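Local coordinates for FOKI restriction endonuclease (Planomicrobium okeanokoites, PDB 2FOK), which recognises a specific DNA sequence and, as a type IIS restriction endonuclease, probably uses metal ions to cut both strands a short distance outside it, at residues A[6-11]-A[113-118]; A[15-20]-A[231-236]; A[119-124]-A[130-135]; A[184-189]-A[294-299]. One frame throughout, in Å; residues are numbered along the deposited sequence.

Interaction 1 of 4, residues A[6-11]-A[113-118]; sequences RTFGWV and WAHALG
The end of helix 104-116, in the helix-turn-helix-type first subdomain of the recognition domain, receives the N-terminal arm here: F8, G9 and V11 run past H115, A116 and W113. F8 and H115 face each other obliquely, with centroids 4.3 Å apart and planes turned by 34°, so the pair is neither a flat stack nor an edge-to-face contact. H115 NE2 sits over one face of the phenyl ring, and F8 CD2 in turn over a face of the imidazole. The approach is closest nearer the root of F8, where F8 CB comes within 3.6 Å of H115 ND1. H115 carries CG anti to its own N (chi1 171°), which swings the imidazole off the helix flank and across the F8 side chain. Y292 meets the H115 ring edge-to-face, and Y122 does the same to F8, extending the aromatic cluster.

Beyond the rings the arm closes on the helix itself. G9 CA lies 4.5 Å from A116 CB; at the positive phi of G9 a side chain would be pressed against the carbonyl of F8. Further along, V11 CG2 reaches W113 CA at 4.1 Å, leaving the indole to stack on W233. The helix stops just after this seat: G118 turns out with positive phi, and G118 N bonds to H115 O at 3.1 Å. Together with the probable bond from F119 N back to A114 O this makes a Schellman motif, a classic glycine-terminated helix end, here leading into the hairpin of what resembles a winged-helix fold.

Interaction 2 of 4, residues A[15-20]-A[231-236]; sequences GKFENL and GGWLDK
F17 points its ring into the corner between W233 and K236, two residues one turn apart on helix 222-236. Its CE2 atom comes to 4.1 Å from W233 CD1, on the five-membered side of the indole. The planes are inclined at 66° and the centroids of the phenyl and five-membered rings are 5.6 Å apart, a slanted approach that is neither face nor edge. K236 arrives differently: its CE methylene lies 4.0 Å from F17 CD2, at the edge of the phenyl and near its plane. The lysine chain bends at its far end (chi3 -105°, chi4 -47°), which brings CE against the ring and leaves NZ 5.2 Å from F17 CD2.

F17 is set at the start of its own helix, directly after K16 at the N-cap, whose carbonyl O accepts from N19 N at 2.7 Å and from L20 N. Behind the pair, W113 meets F17 edge-to-face and stacks on W233, while L152 touches F17 from helix 146-157. The first and second recognition subdomains are thus joined here by carbon against carbon. With the lysine reaching the ring edge by a methylene, the touch is apolar and not a cation-pi pair, so it fixes shape fit more than direction.

Interaction 3 of 4, residues A[119-124]-A[130-135]; sequences FIEYIN and VITDVG
Between F119-E121 and V130-T132 the backbones are drawn tightly together, while the E121 side chain and I123 lie along a partly exposed margin. E121 N gives a nearly straight bond to V130 O at 2.8 Å, V130 N returns one to E121 O at 3.1 Å, and T132 N adds a third to F119 O. Next to the hydrogen-bonded pair E121 and V130, I120 and I131 form a non-hydrogen-bonded one, their CA atoms only 4.1 Å apart and their side chains diverging. This is the antiparallel hairpin 120-123/128-131, consistent with the wing of a winged-helix subdomain, and its second strand passes straight into helix 133-140. T132 is the N-cap there: T132 OG1, whose stronger partner is G118 O, takes a weak capping bond from G135 N. G135 has no CB, and one would collide with F119 O; its CA touches F119 CD1 at 3.7 Å, and the F119 ring stacks on Y138.

On the partly exposed margin, E121 OE1 rests 3.5 Å from T132 CG2, and the chain lies close and obliquely across V130. With an alanine here the methyls of V130 and T132 would probably lose cover. The looser touch is that of I123 CD1 on V130 CG2, at 4.0 Å.

Interaction 4 of 4, residues A[184-189]-A[294-299]; sequences LGFSGE and EMLATN
The F186 ring is laid against the backbone of M295 and L296. L296 O stands over one face of the ring, offset toward the rim, 3.5 Å from F186 CE2; M295 O comes to the edge, near the ring plane, at 4.0 Å from the same CE2. F186 CZ adds a looser apolar touch to L296 CB. F186 CG is anti to the carbonyl carbon (chi1 -66°), which carries the ring out of its loop and onto these carbonyls. Were the ring replaced by the methyl of an alanine, the L296 backbone is likely to lose its flat cover and a gap to open between the two loops.

One step out, a water bridges them: it donates to E189 OE2 at 2.7 Å and accepts from T298 N at 3.1 Å. E189 OE1 makes a salt bridge with R310 NH2, while R310 NH1 bonds to L296 O, so a single guanidinium ties the carboxylate of one loop to the carbonyl under the F186 ring. M295 O is held in turn by W10 NE1. F186 and E189 themselves are presented by a type II beta turn that has G188, with positive phi, at its third position. It is a buried loop-to-loop joint, part aromatic and part water-bridged, between the second recognition subdomain and the D3 domain.

Interaction 1 is the hub, since each of the other three touches it. Toward interaction 2, 14 Å away between centres, W113 NE1 comes within 3.2 Å of W233 CZ2 and V11 CG2 packs on the same indole. Toward interaction 3, whose centre is 11 Å off, the helix end feeds the hairpin, and G118 O packs 3.4 Å from V134 CG2. Toward interaction 4 the N-terminal arm turns its other side, with F8 N 3.1 Å from E294 O. Interactions 2 and 4, with centres 22 Å apart, do not touch. All four lie among the three helix-turn-helix-type subdomains on the recognition side of the enzyme, and none includes a residue of the cleavage domain.

Interaction 1 of 4, residues A[6-11]-A[113-118]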
loop_
_atom_site.group_PDB
_atom_site.type_symbol
_atom_site.label_atom_id
_atom_site.label_comp_id
_atom_site.label_asym_id
_atom_site.label_seq_id
_atom_site.Cartn_x
_atom_site.Cartn_y
_atom_site.Cartn_z
ATOM N N ARG A 6 1.095 -10.522 -14.419
ATOM C CA ARG A 6 2.233 -10.033 -13.658
ATOM C C ARG A 6 1.852 -8.729 -12.968
ATOM O O ARG A 6 0.738 -8.228 -13.138
ATOM C CB ARG A 6 3.433 -9.809 -14.589
ATOM C CG ARG A 6 3.870 -11.038 -15.384
ATOM C CD ARG A 6 4.316 -12.161 -14.429
ATOM N NE ARG A 6 4.640 -13.402 -15.134
ATOM C CZ ARG A 6 4.999 -14.534 -14.538
ATOM N NH1 ARG A 6 5.083 -14.589 -13.218
ATOM N NH2 ARG A 6 5.272 -15.613 -15.268
ATOM N N THR A 7 2.787 -8.196 -12.191
ATOM C CA THR A 7 2.595 -6.961 -11.445
ATOM C C THR A 7 3.916 -6.199 -11.489
ATOM O O THR A 7 4.946 -6.750 -11.113
ATOM C CB THR A 7 2.238 -7.273 -9.973
ATOM O OG1 THR A 7 0.967 -7.939 -9.922
ATOM C CG2 THR A 7 2.182 -5.992 -9.146
ATOM N N PHE A 8 3.887 -4.945 -11.950
ATOM C CA PHE A 8 5.104 -4.124 -12.052
ATOM C C PHE A 8 4.869 -2.685 -11.615
ATOM O O PHE A 8 3.746 -2.284 -11.321
ATOM C CB PHE A 8 5.614 -4.042 -13.501
ATOM C CG PHE A 8 5.852 -5.363 -14.160
ATOM C CD1 PHE A 8 6.806 -6.245 -13.663
ATOM C CD2 PHE A 8 5.148 -5.706 -15.312
ATOM C CE1 PHE A 8 7.059 -7.459 -14.309
ATOM C CE2 PHE A 8 5.387 -6.906 -15.967
ATOM C CZ PHE A 8 6.346 -7.790 -15.468
ATOM N N GLY A 9 5.951 -1.909 -11.613
ATOM C CA GLY A 9 5.878 -0.498 -11.272
ATOM C C GLY A 9 6.044 -0.172 -9.810
ATOM O O GLY A 9 6.053 1.002 -9.435
ATOM N N TRP A 10 6.199 -1.203 -8.986
ATOM C CA TRP A 10 6.312 -1.016 -7.545
ATOM C C TRP A 10 7.247 -2.028 -6.883
ATOM O O TRP A 10 7.052 -3.245 -6.984
ATOM C CB TRP A 10 4.923 -1.121 -6.922
ATOM C CG TRP A 10 3.882 -0.273 -7.600
ATOM C CD1 TRP A 10 3.022 -0.658 -8.597
ATOM C CD2 TRP A 10 3.601 1.103 -7.342
ATOM N NE1 TRP A 10 2.229 0.397 -8.972
ATOM C CE2 TRP A 10 2.565 1.491 -8.220
ATOM C CE3 TRP A 10 4.126 2.053 -6.451
ATOM C CZ2 TRP A 10 2.041 2.790 -8.236
ATOM C CZ3 TRP A 10 3.602 3.348 -6.467
ATOM C CH2 TRP A 10 2.568 3.703 -7.355
ATOM N N VAL A 11 8.255 -1.514 -6.192
ATOM C CA VAL A 11 9.224 -2.361 -5.508
ATOM C C VAL A 11 9.197 -2.023 -4.016
ATOM O O VAL A 11 9.147 -0.855 -3.643
ATOM C CB VAL A 11 10.650 -2.153 -6.093
ATOM C CG1 VAL A 11 11.390 -3.479 -6.130
ATOM C CG2 VAL A 11 10.561 -1.568 -7.510
ATOM N N TRP A 113 12.431 -3.777 -10.610
ATOM C CA TRP A 113 13.188 -2.535 -10.537
ATOM C C TRP A 113 13.759 -2.142 -11.920
ATOM O O TRP A 113 13.571 -1.022 -12.381
ATOM C CB TRP A 113 14.302 -2.714 -9.507
ATOM C CG TRP A 113 15.023 -1.473 -9.081
ATOM C CD1 TRP A 113 14.719 -0.182 -9.404
ATOM C CD2 TRP A 113 16.202 -1.417 -8.257
ATOM N NE1 TRP A 113 15.642 0.681 -8.832
ATOM C CE2 TRP A 113 16.559 -0.056 -8.124
ATOM C CE3 TRP A 113 16.993 -2.391 -7.620
ATOM C CZ2 TRP A 113 17.671 0.357 -7.377
ATOM C CZ3 TRP A 113 18.102 -1.980 -6.877
ATOM C CH2 TRP A 113 18.428 -0.620 -6.763
ATOM N N ALA A 114 14.438 -3.067 -12.590
ATOM C CA ALA A 114 15.011 -2.793 -13.912
ATOM C C ALA A 114 13.919 -2.364 -14.880
ATOM O O ALA A 114 14.080 -1.421 -15.647
ATOM C CB ALA A 114 15.704 -4.026 -14.440
ATOM N N HIS A 115 12.799 -3.070 -14.826
ATOM C CA HIS A 115 11.669 -2.785 -15.681
ATOM C C HIS A 115 11.041 -1.427 -15.363
ATOM O O HIS A 115 10.688 -0.678 -16.277
ATOM C CB HIS A 115 10.637 -3.907 -15.533
ATOM C CG HIS A 115 9.338 -3.617 -16.208
ATOM N ND1 HIS A 115 8.315 -2.932 -15.588
ATOM C CD2 HIS A 115 8.908 -3.883 -17.465
ATOM C CE1 HIS A 115 7.310 -2.786 -16.434
ATOM N NE2 HIS A 115 7.645 -3.354 -17.580
ATOM N N ALA A 116 10.910 -1.100 -14.077
ATOM C CA ALA A 116 10.311 0.172 -13.662
ATOM C C ALA A 116 11.064 1.416 -14.167
ATOM O O ALA A 116 10.441 2.406 -14.556
ATOM C CB ALA A 116 10.186 0.219 -12.140
ATOM N N LEU A 117 12.395 1.366 -14.173
ATOM C CA LEU A 117 13.190 2.501 -14.634
ATOM C C LEU A 117 13.406 2.484 -16.145
ATOM O O LEU A 117 14.114 3.329 -16.685
ATOM C CB LEU A 117 14.542 2.531 -13.924
ATOM C CG LEU A 117 14.491 2.855 -12.434
ATOM C CD1 LEU A 117 15.899 2.860 -11.871
ATOM C CD2 LEU A 117 13.809 4.199 -12.222
ATOM N N GLY A 118 12.808 1.504 -16.815
ATOM C CA GLY A 118 12.900 1.419 -18.260
ATOM C C GLY A 118 14.153 0.865 -18.902
ATOM O O GLY A 118 14.402 1.149 -20.076
#

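Interaction 2 of 4, residues A[15-20]-A[231-236]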
loop_
_atom_site.group_PDB
_atom_site.type_symbol
_atom_site.label_atom_id
_atom_site.label_comp_id
_atom_site.label_asym_id
_atom_site.label_seq_id
_atom_site.Cartn_x
_atom_site.Cartn_y
_atom_site.Cartn_z
ATOM N N GLY A 15 17.789 -2.955 -2.358
ATOM C CA GLY A 15 18.769 -3.620 -3.197
ATOM C C GLY A 15 19.855 -2.612 -3.531
ATOM O O GLY A 15 19.636 -1.405 -3.417
ATOM N N LYS A 16 21.024 -3.089 -3.934
ATOM C CA LYS A 16 22.117 -2.192 -4.275
ATOM C C LYS A 16 22.057 -1.776 -5.751
ATOM O O LYS A 16 21.799 -2.603 -6.621
ATOM C CB LYS A 16 23.454 -2.876 -3.975
ATOM C CG LYS A 16 24.134 -2.387 -2.701
ATOM C CD LYS A 16 25.087 -3.444 -2.159
ATOM C CE LYS A 16 26.543 -3.025 -2.327
ATOM N NZ LYS A 16 27.241 -2.810 -1.019
ATOM N N PHE A 17 22.290 -0.493 -6.023
ATOM C CA PHE A 17 22.265 0.017 -7.395
ATOM C C PHE A 17 23.332 -0.705 -8.222
ATOM O O PHE A 17 23.224 -0.810 -9.448
ATOM C CB PHE A 17 22.535 1.532 -7.417
ATOM C CG PHE A 17 21.298 2.379 -7.615
ATOM C CD1 PHE A 17 20.674 2.449 -8.856
ATOM C CD2 PHE A 17 20.756 3.102 -6.553
ATOM C CE1 PHE A 17 19.531 3.220 -9.042
ATOM C CE2 PHE A 17 19.610 3.880 -6.726
ATOM C CZ PHE A 17 18.996 3.939 -7.980
ATOM N N GLU A 18 24.358 -1.201 -7.532
ATOM C CA GLU A 18 25.460 -1.914 -8.169
ATOM C C GLU A 18 24.962 -3.284 -8.603
ATOM O O GLU A 18 25.511 -3.904 -9.519
ATOM C CB GLU A 18 26.642 -2.049 -7.192
ATOM C CG GLU A 18 27.971 -2.453 -7.834
ATOM C CD GLU A 18 28.860 -1.263 -8.200
ATOM O OE1 GLU A 18 29.417 -0.622 -7.272
ATOM O OE2 GLU A 18 29.007 -0.970 -9.414
ATOM N N ASN A 19 23.914 -3.759 -7.937
ATOM C CA ASN A 19 23.330 -5.041 -8.286
ATOM C C ASN A 19 22.273 -4.837 -9.385
ATOM O O ASN A 19 22.070 -5.713 -10.222
ATOM C CB ASN A 19 22.723 -5.697 -7.046
ATOM C CG ASN A 19 23.774 -6.370 -6.163
ATOM O OD1 ASN A 19 23.585 -6.515 -4.952
ATOM N ND2 ASN A 19 24.882 -6.782 -6.768
ATOM N N LEU A 20 21.608 -3.680 -9.383
ATOM C CA LEU A 20 20.615 -3.368 -10.411
ATOM C C LEU A 20 21.327 -3.392 -11.764
ATOM O O LEU A 20 20.875 -4.041 -12.707
ATOM C CB LEU A 20 20.010 -1.977 -10.177
ATOM C CG LEU A 20 19.285 -1.305 -11.355
ATOM C CD1 LEU A 20 18.003 -2.054 -11.654
ATOM C CD2 LEU A 20 18.978 0.147 -11.036
ATOM N N GLY A 231 11.815 7.038 -2.272
ATOM C CA GLY A 231 12.492 8.165 -1.654
ATOM C C GLY A 231 13.980 7.917 -1.481
ATOM O O GLY A 231 14.787 8.843 -1.578
ATOM N N GLY A 232 14.343 6.668 -1.210
ATOM C CA GLY A 232 15.746 6.318 -1.056
ATOM C C GLY A 232 16.484 6.361 -2.386
ATOM O O GLY A 232 17.671 6.696 -2.442
ATOM N N TRP A 233 15.786 6.024 -3.466
ATOM C CA TRP A 233 16.384 6.061 -4.799
ATOM C C TRP A 233 16.744 7.507 -5.129
ATOM O O TRP A 233 17.864 7.797 -5.556
ATOM C CB TRP A 233 15.398 5.524 -5.848
ATOM C CG TRP A 233 15.168 4.034 -5.772
ATOM C CD1 TRP A 233 15.912 3.109 -5.068
ATOM C CD2 TRP A 233 14.112 3.295 -6.405
ATOM N NE1 TRP A 233 15.378 1.843 -5.227
ATOM C CE2 TRP A 233 14.276 1.929 -6.041
ATOM C CE3 TRP A 233 13.043 3.650 -7.241
ATOM C CZ2 TRP A 233 13.408 0.928 -6.488
ATOM C CZ3 TRP A 233 12.184 2.660 -7.684
ATOM C CH2 TRP A 233 12.371 1.310 -7.306
ATOM N N LEU A 234 15.791 8.412 -4.903
ATOM C CA LEU A 234 15.967 9.843 -5.170
ATOM C C LEU A 234 17.027 10.495 -4.289
ATOM O O LEU A 234 17.628 11.492 -4.670
ATOM C CB LEU A 234 14.652 10.582 -4.955
ATOM C CG LEU A 234 13.452 10.185 -5.802
ATOM C CD1 LEU A 234 12.201 10.800 -5.208
ATOM C CD2 LEU A 234 13.658 10.662 -7.234
ATOM N N ASP A 235 17.237 9.941 -3.101
ATOM C CA ASP A 235 18.222 10.480 -2.178
ATOM C C ASP A 235 19.610 10.228 -2.757
ATOM O O ASP A 235 20.410 11.154 -2.912
ATOM C CB ASP A 235 18.070 9.805 -0.813
ATOM C CG ASP A 235 19.110 10.264 0.193
ATOM O OD1 ASP A 235 18.918 11.330 0.829
ATOM O OD2 ASP A 235 20.122 9.545 0.355
ATOM N N LYS A 236 19.877 8.972 -3.099
ATOM C CA LYS A 236 21.156 8.581 -3.657
ATOM C C LYS A 236 21.489 9.285 -4.972
ATOM O O LYS A 236 22.652 9.326 -5.376
ATOM C CB LYS A 236 21.195 7.065 -3.848
ATOM C CG LYS A 236 21.229 6.310 -2.527
ATOM C CD LYS A 236 21.923 4.962 -2.634
ATOM C CE LYS A 236 20.900 3.818 -2.612
ATOM N NZ LYS A 236 19.886 3.959 -1.525
#

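Interaction 3 of 4, residues A[119-124]-A[130-135]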
loop_
_atom_site.group_PDB
_atom_site.type_symbol
_atom_site.label_atom_id
_atom_site.label_comp_id
_atom_site.label_asym_id
_atom_site.label_seq_id
_atom_site.Cartn_x
_atom_site.Cartn_y
_atom_site.Cartn_z
ATOM N N PHE A 119 14.930 0.070 -18.176
ATOM C CA PHE A 119 16.159 -0.492 -18.733
ATOM C C PHE A 119 15.900 -1.786 -19.500
ATOM O O PHE A 119 16.746 -2.246 -20.275
ATOM C CB PHE A 119 17.180 -0.728 -17.628
ATOM C CG PHE A 119 17.659 0.542 -16.966
ATOM C CD1 PHE A 119 17.986 1.653 -17.729
ATOM C CD2 PHE A 119 17.784 0.614 -15.582
ATOM C CE1 PHE A 119 18.429 2.815 -17.132
ATOM C CE2 PHE A 119 18.228 1.770 -14.973
ATOM C CZ PHE A 119 18.552 2.877 -15.745
ATOM N N ILE A 120 14.729 -2.370 -19.270
ATOM C CA ILE A 120 14.311 -3.577 -19.969
ATOM C C ILE A 120 12.815 -3.402 -20.215
ATOM O O ILE A 120 12.136 -2.706 -19.461
ATOM C CB ILE A 120 14.583 -4.879 -19.146
ATOM C CG1 ILE A 120 13.641 -4.977 -17.948
ATOM C CG2 ILE A 120 16.048 -4.915 -18.686
ATOM C CD1 ILE A 120 13.971 -6.146 -17.006
ATOM N N GLU A 121 12.308 -3.994 -21.288
ATOM C CA GLU A 121 10.890 -3.877 -21.609
ATOM C C GLU A 121 10.263 -5.258 -21.578
ATOM O O GLU A 121 10.936 -6.239 -21.865
ATOM C CB GLU A 121 10.710 -3.248 -22.996
ATOM C CG GLU A 121 11.328 -4.057 -24.127
ATOM C CD GLU A 121 11.649 -3.212 -25.360
ATOM O OE1 GLU A 121 11.436 -1.979 -25.322
ATOM O OE2 GLU A 121 12.114 -3.783 -26.373
ATOM N N TYR A 122 8.978 -5.316 -21.236
ATOM C CA TYR A 122 8.221 -6.568 -21.138
ATOM C C TYR A 122 7.333 -6.766 -22.360
ATOM O O TYR A 122 6.594 -5.865 -22.752
ATOM C CB TYR A 122 7.340 -6.544 -19.878
ATOM C CG TYR A 122 6.463 -7.769 -19.679
ATOM C CD1 TYR A 122 7.032 -9.022 -19.471
ATOM C CD2 TYR A 122 5.065 -7.675 -19.694
ATOM C CE1 TYR A 122 6.245 -10.158 -19.280
ATOM C CE2 TYR A 122 4.255 -8.813 -19.505
ATOM C CZ TYR A 122 4.859 -10.051 -19.295
ATOM O OH TYR A 122 4.104 -11.190 -19.074
ATOM N N ILE A 123 7.397 -7.956 -22.949
ATOM C CA ILE A 123 6.592 -8.284 -24.116
ATOM C C ILE A 123 5.451 -9.190 -23.688
ATOM O O ILE A 123 5.633 -10.401 -23.545
ATOM C CB ILE A 123 7.420 -9.016 -25.198
ATOM C CG1 ILE A 123 8.448 -8.059 -25.791
ATOM C CG2 ILE A 123 6.504 -9.531 -26.308
ATOM C CD1 ILE A 123 9.824 -8.216 -25.208
ATOM N N ASN A 124 4.280 -8.596 -23.487
ATOM C CA ASN A 124 3.093 -9.342 -23.070
ATOM C C ASN A 124 2.839 -10.507 -24.014
ATOM O O ASN A 124 3.209 -10.444 -25.180
ATOM C CB ASN A 124 1.864 -8.426 -23.073
ATOM C CG ASN A 124 1.669 -7.702 -21.761
ATOM O OD1 ASN A 124 0.983 -8.192 -20.869
ATOM N ND2 ASN A 124 2.271 -6.527 -21.637
ATOM N N VAL A 130 13.446 -7.826 -22.873
ATOM C CA VAL A 130 14.624 -7.519 -23.674
ATOM C C VAL A 130 15.137 -6.178 -23.143
ATOM O O VAL A 130 14.403 -5.433 -22.510
ATOM C CB VAL A 130 14.318 -7.375 -25.193
ATOM C CG1 VAL A 130 13.850 -8.708 -25.767
ATOM C CG2 VAL A 130 13.283 -6.282 -25.418
ATOM N N ILE A 131 16.402 -5.886 -23.387
ATOM C CA ILE A 131 16.992 -4.638 -22.939
ATOM C C ILE A 131 16.445 -3.529 -23.840
ATOM O O ILE A 131 15.896 -3.815 -24.908
ATOM C CB ILE A 131 18.536 -4.721 -23.042
ATOM C CG1 ILE A 131 19.187 -3.662 -22.161
ATOM C CG2 ILE A 131 18.975 -4.574 -24.497
ATOM C CD1 ILE A 131 20.710 -3.827 -22.015
ATOM N N THR A 132 16.566 -2.276 -23.407
ATOM C CA THR A 132 16.090 -1.159 -24.212
ATOM C C THR A 132 17.241 -0.273 -24.640
ATOM O O THR A 132 18.415 -0.597 -24.453
ATOM C CB THR A 132 15.084 -0.250 -23.452
ATOM O OG1 THR A 132 15.744 0.361 -22.341
ATOM C CG2 THR A 132 13.875 -1.039 -22.971
ATOM N N ASP A 133 16.870 0.864 -25.209
ATOM C CA ASP A 133 17.806 1.873 -25.679
ATOM C C ASP A 133 18.633 2.431 -24.509
ATOM O O ASP A 133 19.866 2.412 -24.534
ATOM C CB ASP A 133 17.007 3.001 -26.327
ATOM C CG ASP A 133 15.694 3.265 -25.596
ATOM O OD1 ASP A 133 15.728 3.887 -24.507
ATOM O OD2 ASP A 133 14.631 2.837 -26.101
ATOM N N VAL A 134 17.947 2.936 -23.485
ATOM C CA VAL A 134 18.629 3.507 -22.332
ATOM C C VAL A 134 19.294 2.461 -21.453
ATOM O O VAL A 134 20.199 2.776 -20.682
ATOM C CB VAL A 134 17.668 4.350 -21.493
ATOM C CG1 VAL A 134 17.389 5.662 -22.216
ATOM C CG2 VAL A 134 16.374 3.590 -21.260
ATOM N N GLY A 135 18.853 1.214 -21.581
ATOM C CA GLY A 135 19.441 0.140 -20.802
ATOM C C GLY A 135 20.861 -0.183 -21.241
ATOM O O GLY A 135 21.747 -0.407 -20.411
#

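Interaction 4 of 4, residues A[184-189]-A[294-299]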
loop_
_atom_site.group_PDB
_atom_site.type_symbol
_atom_site.label_atom_id
_atom_site.label_comp_id
_atom_site.label_asym_id
_atom_site.label_seq_id
_atom_site.Cartn_x
_atom_site.Cartn_y
_atom_site.Cartn_z
ATOM N N LEU A 184 0.193 8.323 -2.112
ATOM C CA LEU A 184 0.973 7.573 -3.089
ATOM C C LEU A 184 0.222 6.341 -3.600
ATOM O O LEU A 184 -0.283 5.530 -2.814
ATOM C CB LEU A 184 2.299 7.155 -2.451
ATOM C CG LEU A 184 3.281 6.296 -3.251
ATOM C CD1 LEU A 184 3.519 6.928 -4.609
ATOM C CD2 LEU A 184 4.592 6.178 -2.480
ATOM N N GLY A 185 0.148 6.207 -4.921
ATOM C CA GLY A 185 -0.549 5.077 -5.508
ATOM C C GLY A 185 -2.064 5.184 -5.422
ATOM O O GLY A 185 -2.628 6.283 -5.381
ATOM N N PHE A 186 -2.727 4.032 -5.409
ATOM C CA PHE A 186 -4.177 3.984 -5.321
ATOM C C PHE A 186 -4.539 3.826 -3.852
ATOM O O PHE A 186 -5.021 2.781 -3.417
ATOM C CB PHE A 186 -4.694 2.823 -6.177
ATOM C CG PHE A 186 -4.453 3.022 -7.649
ATOM C CD1 PHE A 186 -5.353 3.746 -8.422
ATOM C CD2 PHE A 186 -3.282 2.563 -8.246
ATOM C CE1 PHE A 186 -5.086 4.023 -9.777
ATOM C CE2 PHE A 186 -3.009 2.833 -9.592
ATOM C CZ PHE A 186 -3.918 3.569 -10.356
ATOM N N SER A 187 -4.295 4.909 -3.113
ATOM C CA SER A 187 -4.503 5.018 -1.669
ATOM C C SER A 187 -5.715 4.368 -1.016
ATOM O O SER A 187 -6.845 4.498 -1.483
ATOM C CB SER A 187 -4.476 6.494 -1.254
ATOM O OG SER A 187 -3.478 7.198 -1.965
ATOM N N GLY A 188 -5.449 3.669 0.082
ATOM C CA GLY A 188 -6.502 3.034 0.837
ATOM C C GLY A 188 -6.775 1.585 0.531
ATOM O O GLY A 188 -7.069 0.809 1.437
ATOM N N GLU A 189 -6.696 1.211 -0.739
ATOM C CA GLU A 189 -6.971 -0.164 -1.114
ATOM C C GLU A 189 -5.797 -1.044 -0.753
ATOM O O GLU A 189 -4.713 -0.538 -0.450
ATOM C CB GLU A 189 -7.275 -0.255 -2.609
ATOM C CG GLU A 189 -6.105 0.043 -3.515
ATOM C CD GLU A 189 -6.514 0.112 -4.961
ATOM O OE1 GLU A 189 -7.616 0.655 -5.240
ATOM O OE2 GLU A 189 -5.737 -0.380 -5.815
ATOM N N GLU A 294 -0.015 -3.356 -15.718
ATOM C CA GLU A 294 0.373 -4.086 -14.506
ATOM C C GLU A 294 0.700 -3.215 -13.307
ATOM O O GLU A 294 1.005 -3.731 -12.238
ATOM C CB GLU A 294 1.579 -4.982 -14.789
ATOM C CG GLU A 294 1.267 -6.234 -15.563
ATOM C CD GLU A 294 1.378 -6.028 -17.060
ATOM O OE1 GLU A 294 1.420 -4.861 -17.511
ATOM O OE2 GLU A 294 1.422 -7.042 -17.790
ATOM N N MET A 295 0.656 -1.900 -13.470
ATOM C CA MET A 295 0.979 -1.024 -12.355
ATOM C C MET A 295 -0.249 -0.331 -11.779
ATOM O O MET A 295 -0.171 0.306 -10.725
ATOM C CB MET A 295 2.020 0.023 -12.785
ATOM C CG MET A 295 1.489 1.207 -13.595
ATOM S SD MET A 295 2.618 2.643 -13.521
ATOM C CE MET A 295 1.508 3.932 -12.985
ATOM N N LEU A 296 -1.382 -0.487 -12.454
ATOM C CA LEU A 296 -2.622 0.158 -12.040
ATOM C C LEU A 296 -3.385 -0.562 -10.925
ATOM O O LEU A 296 -4.483 -0.158 -10.570
ATOM C CB LEU A 296 -3.525 0.360 -13.270
ATOM C CG LEU A 296 -2.820 0.905 -14.530
ATOM C CD1 LEU A 296 -3.808 1.041 -15.690
ATOM C CD2 LEU A 296 -2.206 2.257 -14.225
ATOM N N ALA A 297 -2.795 -1.617 -10.371
ATOM C CA ALA A 297 -3.402 -2.379 -9.279
ATOM C C ALA A 297 -2.472 -3.516 -8.898
ATOM O O ALA A 297 -1.949 -4.200 -9.777
ATOM C CB ALA A 297 -4.780 -2.938 -9.693
ATOM N N THR A 298 -2.274 -3.722 -7.593
ATOM C CA THR A 298 -1.391 -4.786 -7.120
ATOM C C THR A 298 -2.085 -5.965 -6.430
ATOM O O THR A 298 -2.487 -6.928 -7.090
ATOM C CB THR A 298 -0.289 -4.237 -6.158
ATOM O OG1 THR A 298 -0.865 -3.909 -4.885
ATOM C CG2 THR A 298 0.370 -2.995 -6.741
ATOM N N ASN A 299 -2.222 -5.884 -5.107
ATOM C CA ASN A 299 -2.813 -6.953 -4.305
ATOM C C ASN A 299 -4.323 -6.887 -4.180
ATOM O O ASN A 299 -4.879 -7.087 -3.099
ATOM C CB ASN A 299 -2.175 -6.948 -2.913
ATOM C CG ASN A 299 -0.666 -6.792 -2.969
ATOM O OD1 ASN A 299 -0.026 -7.202 -3.939
ATOM N ND2 ASN A 299 -0.087 -6.200 -1.930
HETATM O O HOH W 1 -4.138 -2.500 -5.449
#